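Cellulose hydrolase (Bacillus licheniformis, PDB 4YZP) hydrolyses cellulose, probably by cutting internal beta-1,4-glucosidic bonds as an endoglucanase of glycosyl hydrolase family 5. Local coordinates at residues F157-E162 with V194-L199; E248-I253 with H295-V300. All blocks are in the same frame, centred on the assembly; numbering follows the deposited sequence.

Interaction 1 of 2, residues F157-E162 with V194-L199; sequences FEIVNE and VIVGGL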
ATOM      1  N   PHE A 157       0.404   9.889  19.970  1.00 11.62           N
ATOM      2  CA  PHE A 157       1.357   8.824  20.279  1.00 11.51           C
ATOM      3  C   PHE A 157       0.731   7.477  19.952  1.00 12.34           C
ATOM      4  O   PHE A 157      -0.378   7.205  20.401  1.00 14.47           O
ATOM      5  CB  PHE A 157       1.742   8.802  21.763  1.00 11.13           C
ATOM      6  CG  PHE A 157       2.521   9.998  22.249  1.00 11.14           C
ATOM      7  CD1 PHE A 157       3.206  10.825  21.369  1.00 13.33           C
ATOM      8  CD2 PHE A 157       2.571  10.278  23.617  1.00 12.17           C
ATOM      9  CE1 PHE A 157       3.916  11.928  21.849  1.00 14.64           C
ATOM     10  CE2 PHE A 157       3.280  11.354  24.113  1.00 13.69           C
ATOM     11  CZ  PHE A 157       3.958  12.200  23.225  1.00 14.77           C
ATOM     12  N   GLU A 158       1.440   6.632  19.215  1.00  9.83           N
ATOM     13  CA  GLU A 158       0.998   5.253  19.018  1.00 11.24           C
ATOM     14  C   GLU A 158       1.907   4.301  19.781  1.00 10.45           C
ATOM     15  O   GLU A 158       3.102   4.248  19.508  1.00 10.16           O
ATOM     16  CB  GLU A 158       0.987   4.882  17.533  1.00 10.91           C
ATOM     17  CG  GLU A 158       0.573   3.419  17.321  1.00 12.49           C
ATOM     18  CD  GLU A 158       0.731   2.959  15.887  1.00 14.87           C
ATOM     19  OE1 GLU A 158       1.342   3.702  15.089  1.00 15.80           O
ATOM     20  OE2 GLU A 158       0.257   1.838  15.573  1.00 17.23           O
ATOM     21  N   ILE A 159       1.342   3.525  20.704  1.00  9.07           N
ATOM     22  CA  ILE A 159       2.145   2.738  21.658  1.00  9.33           C
ATOM     23  C   ILE A 159       3.131   1.765  21.004  1.00 11.37           C
ATOM     24  O   ILE A 159       4.315   1.759  21.337  1.00 12.78           O
ATOM     25  CB  ILE A 159       1.227   1.952  22.628  1.00 11.04           C
ATOM     26  CG1 ILE A 159       0.383   2.937  23.436  1.00 11.98           C
ATOM     27  CG2 ILE A 159       2.046   1.093  23.556  1.00 12.24           C
ATOM     28  CD1 ILE A 159       1.202   4.034  24.080  1.00 11.31           C
ATOM     29  N   VAL A 160       2.666   0.961  20.063  1.00  9.71           N
ATOM     30  CA  VAL A 160       3.553  -0.014  19.436  1.00 11.41           C
ATOM     31  C   VAL A 160       2.952  -0.515  18.117  1.00 10.95           C
ATOM     32  O   VAL A 160       1.739  -0.691  17.996  1.00 11.85           O
ATOM     33  CB  VAL A 160       3.849  -1.194  20.402  1.00 12.74           C
ATOM     34  CG1 VAL A 160       2.541  -1.906  20.823  1.00 13.88           C
ATOM     35  CG2 VAL A 160       4.828  -2.174  19.781  1.00 13.73           C
ATOM     36  N   ASN A 161       3.800  -0.689  17.119  1.00 11.04           N
ATOM     37  CA  ASN A 161       3.361  -1.199  15.830  1.00 10.87           C
ATOM     38  C   ASN A 161       3.288  -2.729  15.808  1.00 12.22           C
ATOM     39  O   ASN A 161       4.264  -3.389  16.163  1.00 12.86           O
ATOM     40  CB  ASN A 161       4.312  -0.743  14.723  1.00 10.26           C
ATOM     41  CG  ASN A 161       3.847  -1.192  13.358  1.00 12.01           C
ATOM     42  OD1 ASN A 161       2.829  -0.726  12.887  1.00 12.46           O
ATOM     43  ND2 ASN A 161       4.585  -2.109  12.724  1.00 10.86           N
ATOM     44  N   GLU A 162       2.159  -3.274  15.343  1.00 11.54           N
ATOM     45  CA  GLU A 162       1.970  -4.722  15.152  1.00 11.92           C
ATOM     46  C   GLU A 162       2.647  -5.582  16.225  1.00 12.58           C
ATOM     47  O   GLU A 162       3.517  -6.405  15.927  1.00 12.75           O
ATOM     48  CB  GLU A 162       2.462  -5.115  13.752  1.00 12.47           C
ATOM     49  CG  GLU A 162       1.698  -4.361  12.653  1.00 13.62           C
ATOM     50  CD  GLU A 162       2.028  -4.795  11.217  1.00 17.25           C
ATOM     51  OE1 GLU A 162       2.908  -5.658  11.022  1.00 15.96           O
ATOM     52  OE2 GLU A 162       1.392  -4.264  10.274  1.00 18.24           O
ATOM     53  N   VAL A 194      -3.849   8.959  22.459  1.00 11.33           N
ATOM     54  CA  VAL A 194      -2.933   7.832  22.429  1.00 11.34           C
ATOM     55  C   VAL A 194      -3.598   6.686  21.693  1.00 12.43           C
ATOM     56  O   VAL A 194      -4.758   6.346  21.976  1.00 12.91           O
ATOM     57  CB  VAL A 194      -2.529   7.406  23.847  1.00 11.84           C
ATOM     58  CG1 VAL A 194      -1.640   6.171  23.793  1.00 11.93           C
ATOM     59  CG2 VAL A 194      -1.817   8.557  24.546  1.00 11.19           C
ATOM     60  N   ILE A 195      -2.853   6.102  20.751  1.00  9.34           N
ATOM     61  CA  ILE A 195      -3.380   5.091  19.843  1.00  9.37           C
ATOM     62  C   ILE A 195      -2.986   3.696  20.296  1.00  9.67           C
ATOM     63  O   ILE A 195      -1.799   3.393  20.440  1.00 10.40           O
ATOM     64  CB  ILE A 195      -2.866   5.320  18.400  1.00  9.54           C
ATOM     65  CG1 ILE A 195      -3.207   6.735  17.926  1.00 10.30           C
ATOM     66  CG2 ILE A 195      -3.430   4.266  17.462  1.00 11.75           C
ATOM     67  CD1 ILE A 195      -2.372   7.170  16.736  1.00 11.78           C
ATOM     68  N   VAL A 196      -3.990   2.859  20.531  1.00 11.47           N
ATOM     69  CA  VAL A 196      -3.780   1.503  21.045  1.00 11.78           C
ATOM     70  C   VAL A 196      -4.512   0.501  20.175  1.00 11.86           C
ATOM     71  O   VAL A 196      -5.541   0.823  19.574  1.00 10.95           O
ATOM     72  CB  VAL A 196      -4.284   1.363  22.494  1.00 13.08           C
ATOM     73  CG1 VAL A 196      -3.462   2.230  23.441  1.00 13.67           C
ATOM     74  CG2 VAL A 196      -5.749   1.759  22.580  1.00 11.88           C
ATOM     75  N   GLY A 197      -3.996  -0.725  20.127  1.00 12.80           N
ATOM     76  CA  GLY A 197      -4.650  -1.784  19.386  1.00 12.93           C
ATOM     77  C   GLY A 197      -4.466  -3.131  20.058  1.00 12.77           C
ATOM     78  O   GLY A 197      -3.917  -3.241  21.172  1.00 13.01           O
ATOM     79  N   GLY A 198      -4.935  -4.166  19.374  1.00 13.15           N
ATOM     80  CA  GLY A 198      -4.740  -5.528  19.836  1.00 13.06           C
ATOM     81  C   GLY A 198      -3.471  -6.143  19.280  1.00 12.87           C
ATOM     82  O   GLY A 198      -2.657  -5.461  18.649  1.00 13.78           O
ATOM     83  N   LEU A 199      -3.292  -7.439  19.529  1.00 12.93           N
ATOM     84  CA  LEU A 199      -2.141  -8.160  18.986  1.00 12.26           C
ATOM     85  C   LEU A 199      -2.028  -7.969  17.475  1.00 12.38           C
ATOM     86  O   LEU A 199      -3.026  -8.004  16.762  1.00 11.93           O
ATOM     87  CB  LEU A 199      -2.242  -9.648  19.322  1.00 13.98           C
ATOM     88  CG  LEU A 199      -1.983  -9.946  20.799  1.00 16.58           C
ATOM     89  CD1 LEU A 199      -2.513 -11.308  21.162  1.00 17.53           C
ATOM     90  CD2 LEU A 199      -0.482  -9.852  21.095  1.00 17.93           C
TER
HETATM   91  O   HOH W   1      -0.537   1.000  19.333  1.00 10.38           O

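Interaction 2 of 2, residues E248-I253 with H295-V300; sequences EMEEDI and HKYQMV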
ATOM      1  N   GLU A 248     -17.119  -8.621   1.161  1.00 20.77           N
ATOM      2  CA  GLU A 248     -16.191  -9.120   2.173  1.00 19.11           C
ATOM      3  C   GLU A 248     -15.377  -8.009   2.827  1.00 17.36           C
ATOM      4  O   GLU A 248     -15.123  -8.035   4.040  1.00 17.39           O
ATOM      5  CB  GLU A 248     -15.242 -10.158   1.563  1.00 20.30           C
ATOM      6  CG  GLU A 248     -15.907 -11.497   1.280  1.00 23.09           C
ATOM      7  N   MET A 249     -14.948  -7.040   2.021  1.00 16.92           N
ATOM      8  CA  MET A 249     -14.210  -5.893   2.540  1.00 15.48           C
ATOM      9  C   MET A 249     -15.080  -5.104   3.529  1.00 15.40           C
ATOM     10  O   MET A 249     -14.615  -4.728   4.602  1.00 14.89           O
ATOM     11  CB  MET A 249     -13.727  -4.993   1.393  1.00 15.07           C
ATOM     12  CG  MET A 249     -13.030  -3.734   1.857  1.00 14.93           C
ATOM     13  SD  MET A 249     -12.520  -2.681   0.479  1.00 15.69           S
ATOM     14  CE  MET A 249     -10.946  -3.429   0.031  1.00 21.08           C
ATOM     15  N   GLU A 250     -16.347  -4.875   3.191  1.00 16.61           N
ATOM     16  CA  GLU A 250     -17.198  -4.117   4.102  1.00 17.71           C
ATOM     17  C   GLU A 250     -17.508  -4.972   5.333  1.00 17.36           C
ATOM     18  O   GLU A 250     -17.631  -4.450   6.431  1.00 17.66           O
ATOM     19  CB  GLU A 250     -18.488  -3.643   3.418  1.00 19.29           C
ATOM     20  CG  GLU A 250     -19.407  -2.855   4.355  1.00 21.17           C
ATOM     21  CD  GLU A 250     -20.457  -2.019   3.629  1.00 23.83           C
ATOM     22  OE1 GLU A 250     -20.724  -2.280   2.436  1.00 25.97           O
ATOM     23  OE2 GLU A 250     -21.022  -1.101   4.265  1.00 23.95           O
ATOM     24  N   GLU A 251     -17.580  -6.288   5.157  1.00 17.11           N
ATOM     25  CA  GLU A 251     -17.829  -7.183   6.285  1.00 20.39           C
ATOM     26  C   GLU A 251     -16.662  -7.221   7.256  1.00 19.47           C
ATOM     27  O   GLU A 251     -16.842  -7.542   8.431  1.00 17.69           O
ATOM     28  CB  GLU A 251     -18.125  -8.604   5.803  1.00 24.60           C
ATOM     29  CG  GLU A 251     -19.526  -8.800   5.266  1.00 29.02           C
ATOM     30  CD  GLU A 251     -19.727 -10.167   4.642  1.00 34.43           C
ATOM     31  OE1 GLU A 251     -18.821 -11.033   4.757  1.00 34.32           O
ATOM     32  OE2 GLU A 251     -20.800 -10.379   4.036  1.00 38.87           O
ATOM     33  N   ASP A 252     -15.464  -6.910   6.766  1.00 18.07           N
ATOM     34  CA  ASP A 252     -14.290  -6.840   7.628  1.00 18.62           C
ATOM     35  C   ASP A 252     -14.301  -5.587   8.491  1.00 20.86           C
ATOM     36  O   ASP A 252     -13.794  -5.599   9.610  1.00 25.47           O
ATOM     37  CB  ASP A 252     -12.997  -6.862   6.807  1.00 18.61           C
ATOM     38  CG  ASP A 252     -12.598  -8.265   6.353  1.00 22.02           C
ATOM     39  OD1 ASP A 252     -13.122  -9.257   6.913  1.00 24.92           O
ATOM     40  OD2 ASP A 252     -11.732  -8.367   5.450  1.00 20.52           O
ATOM     41  N   ILE A 253     -14.882  -4.513   7.963  1.00 17.08           N
ATOM     42  CA  ILE A 253     -14.804  -3.178   8.547  1.00 17.06           C
ATOM     43  C   ILE A 253     -15.997  -2.818   9.426  1.00 16.21           C
ATOM     44  O   ILE A 253     -15.841  -2.215  10.494  1.00 16.42           O
ATOM     45  CB  ILE A 253     -14.683  -2.117   7.427  1.00 18.84           C
ATOM     46  CG1 ILE A 253     -13.434  -2.380   6.597  1.00 20.02           C
ATOM     47  CG2 ILE A 253     -14.652  -0.703   7.987  1.00 20.77           C
ATOM     48  CD1 ILE A 253     -13.351  -1.504   5.367  1.00 21.62           C
ATOM     49  N   HIS A 295     -14.176   5.982   5.291  1.00 14.46           N
ATOM     50  CA  HIS A 295     -14.796   7.281   5.547  1.00 14.21           C
ATOM     51  C   HIS A 295     -16.230   7.111   6.044  1.00 13.99           C
ATOM     52  O   HIS A 295     -16.632   7.749   7.011  1.00 14.27           O
ATOM     53  CB  HIS A 295     -14.766   8.159   4.294  1.00 15.45           C
ATOM     54  CG  HIS A 295     -14.981   9.615   4.577  1.00 15.48           C
ATOM     55  ND1 HIS A 295     -16.234  10.179   4.693  1.00 17.85           N
ATOM     56  CD2 HIS A 295     -14.098  10.626   4.784  1.00 15.14           C
ATOM     57  CE1 HIS A 295     -16.115  11.470   4.951  1.00 17.45           C
ATOM     58  NE2 HIS A 295     -14.826  11.767   5.005  1.00 16.11           N
ATOM     59  N   LYS A 296     -16.974   6.231   5.384  1.00 14.24           N
ATOM     60  CA  LYS A 296     -18.344   5.890   5.766  1.00 16.60           C
ATOM     61  C   LYS A 296     -18.459   5.475   7.230  1.00 16.14           C
ATOM     62  O   LYS A 296     -19.390   5.884   7.929  1.00 16.20           O
ATOM     63  CB  LYS A 296     -18.862   4.772   4.864  1.00 19.81           C
ATOM     64  CG  LYS A 296     -20.197   4.179   5.260  1.00 23.52           C
ATOM     65  CD  LYS A 296     -20.613   3.134   4.235  1.00 26.01           C
ATOM     66  CE  LYS A 296     -21.617   2.178   4.808  1.00 28.70           C
ATOM     67  NZ  LYS A 296     -22.126   1.249   3.764  1.00 30.47           N
ATOM     68  N   TYR A 297     -17.513   4.662   7.688  1.00 15.71           N
ATOM     69  CA  TYR A 297     -17.549   4.160   9.058  1.00 15.74           C
ATOM     70  C   TYR A 297     -16.663   4.985  10.008  1.00 16.72           C
ATOM     71  O   TYR A 297     -16.317   4.536  11.106  1.00 17.02           O
ATOM     72  CB  TYR A 297     -17.155   2.677   9.066  1.00 14.77           C
ATOM     73  CG  TYR A 297     -18.224   1.800   8.444  1.00 16.46           C
ATOM     74  CD1 TYR A 297     -19.471   1.650   9.048  1.00 18.65           C
ATOM     75  CD2 TYR A 297     -17.988   1.114   7.250  1.00 18.05           C
ATOM     76  CE1 TYR A 297     -20.455   0.842   8.480  1.00 19.26           C
ATOM     77  CE2 TYR A 297     -18.961   0.316   6.679  1.00 18.51           C
ATOM     78  CZ  TYR A 297     -20.192   0.179   7.299  1.00 18.86           C
ATOM     79  OH  TYR A 297     -21.160  -0.621   6.724  1.00 20.82           O
ATOM     80  N   GLN A 298     -16.336   6.207   9.582  1.00 16.21           N
ATOM     81  CA  GLN A 298     -15.604   7.180  10.400  1.00 15.67           C
ATOM     82  C   GLN A 298     -14.297   6.612  10.940  1.00 14.57           C
ATOM     83  O   GLN A 298     -13.982   6.755  12.128  1.00 16.60           O
ATOM     84  CB  GLN A 298     -16.473   7.675  11.561  1.00 18.39           C
ATOM     85  CG  GLN A 298     -17.761   8.349  11.122  1.00 22.04           C
ATOM     86  CD  GLN A 298     -18.689   8.618  12.287  1.00 27.40           C
ATOM     87  OE1 GLN A 298     -18.706   9.712  12.850  1.00 33.50           O
ATOM     88  NE2 GLN A 298     -19.448   7.613  12.669  1.00 26.06           N
ATOM     89  N   MET A 299     -13.542   5.974  10.055  1.00 11.97           N
ATOM     90  CA  MET A 299     -12.208   5.500  10.386  1.00 11.99           C
ATOM     91  C   MET A 299     -11.178   6.234   9.533  1.00 12.65           C
ATOM     92  O   MET A 299     -11.333   6.346   8.309  1.00 12.87           O
ATOM     93  CB  MET A 299     -12.104   3.990  10.167  1.00 11.58           C
ATOM     94  CG  MET A 299     -13.086   3.216  10.998  1.00 12.22           C
ATOM     95  SD  MET A 299     -13.264   1.556  10.322  1.00 18.01           S
ATOM     96  CE  MET A 299     -14.448   0.882  11.488  1.00 16.59           C
ATOM     97  N   VAL A 300     -10.133   6.734  10.180  1.00 10.80           N
ATOM     98  CA  VAL A 300      -9.083   7.473   9.477  1.00  9.92           C
ATOM     99  C   VAL A 300      -8.160   6.520   8.736  1.00 10.69           C
ATOM    100  O   VAL A 300      -7.459   5.729   9.362  1.00 10.87           O
ATOM    101  CB  VAL A 300      -8.228   8.326  10.449  1.00 10.56           C
ATOM    102  CG1 VAL A 300      -7.063   8.987   9.716  1.00 10.96           C
ATOM    103  CG2 VAL A 300      -9.070   9.385  11.152  1.00 11.41           C
TER

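Interaction 1 of 2, residues F157-E162 with V194-L199
F157 and E158 pair in parallel with V194 and I195, as neighbouring strands of the eight-stranded beta/alpha barrel. I195 is held through both of its backbone polar atoms. I195 N donates to F157 O at 2.7 Å, and I195 O accepts from I159 N at 3.2 Å. F157 O also takes a CA-H...O contact from V194 CA. The chain then turns out of strand geometry at I159. Here water 1 carries the link on: it accepts from V160 N at 3.3 Å and lies 2.9 Å from I195 O. E158 and I195 share the barrel interior, their side chains passing at a slant with CB to CB 4.0 Å. The extended E158 chain, CG opposite the backbone N (chi1 178°), takes its carboxylate past I195 to a salt bridge with R72. On the outer side the tip of I159, CD1, rests on V194 CG1 at 3.6 Å. I159 CG1 meets V196 CG1 at 3.9 Å, and helix 168-184 covers I159 and V194. The outer side is thus apolar, with I159 just past the strand end, while the inner side holds a buried carboxylate, E158, whose charge R72 probably balances.

Interaction 2 of 2, residues E248-I253 with H295-V300
E250 meets K296 and Y297 where helix 243-261 of the beta/alpha barrel packs against the turn from helix 280-296 into strand 299-303. That turn is a Schellman motif with Q298, at positive phi, as its C-prime residue. One oxygen, E250 OE2, accepts two bonds. Y297 OH donates to its anti lone pair at 2.5 Å. K296 NZ comes to OE2 on the syn side at 2.6 Å, 19° out of the carboxylate plane, and makes a salt bridge. The E250 chain is extended, with CG trans to N (chi1 179°), and it crosses both partners at about a right angle. Its carboxylate is turned 66° from the tyrosine ring and reaches that ring at the hydroxyl edge, near the ring plane. K296 CG lies over the centre of one ring face, and the extended chain continues over that face to the same acceptor. With an alanine for the glutamate, the lysine charge would probably lose its mate here and the tyrosine hydroxyl its acceptor. Next to this polar group the contact is apolar. I253 CG2 lies 3.9 Å from Y297 CD2. It also touches M299 SD at 3.5 Å, while M299 CE sits 3.5 Å from the backbone oxygen I253 O.

In the fold
From the N terminus, the chain reaches interaction 1 first. It closes a loop through helix 168-184, the beta-alpha-beta crossover between strands 155-158 and 194-197, the fourth and fifth of the barrel. The chain then adds strand 218-224 before helix 243-261 opens interaction 2. That contact closes over strand 267-272 and helix 280-296 and ends at strand 299-303, the last in the barrel. The two loops follow in series and neither nest nor cross. The centres of interaction 1 and interaction 2 lie about 19 Å apart. The nearest atoms of interaction 1 and interaction 2 are about 9 Å apart. Interaction 1 joins strand to strand within the barrel wall. Interaction 2 ties an outer helix to the turn leading into the closing strand.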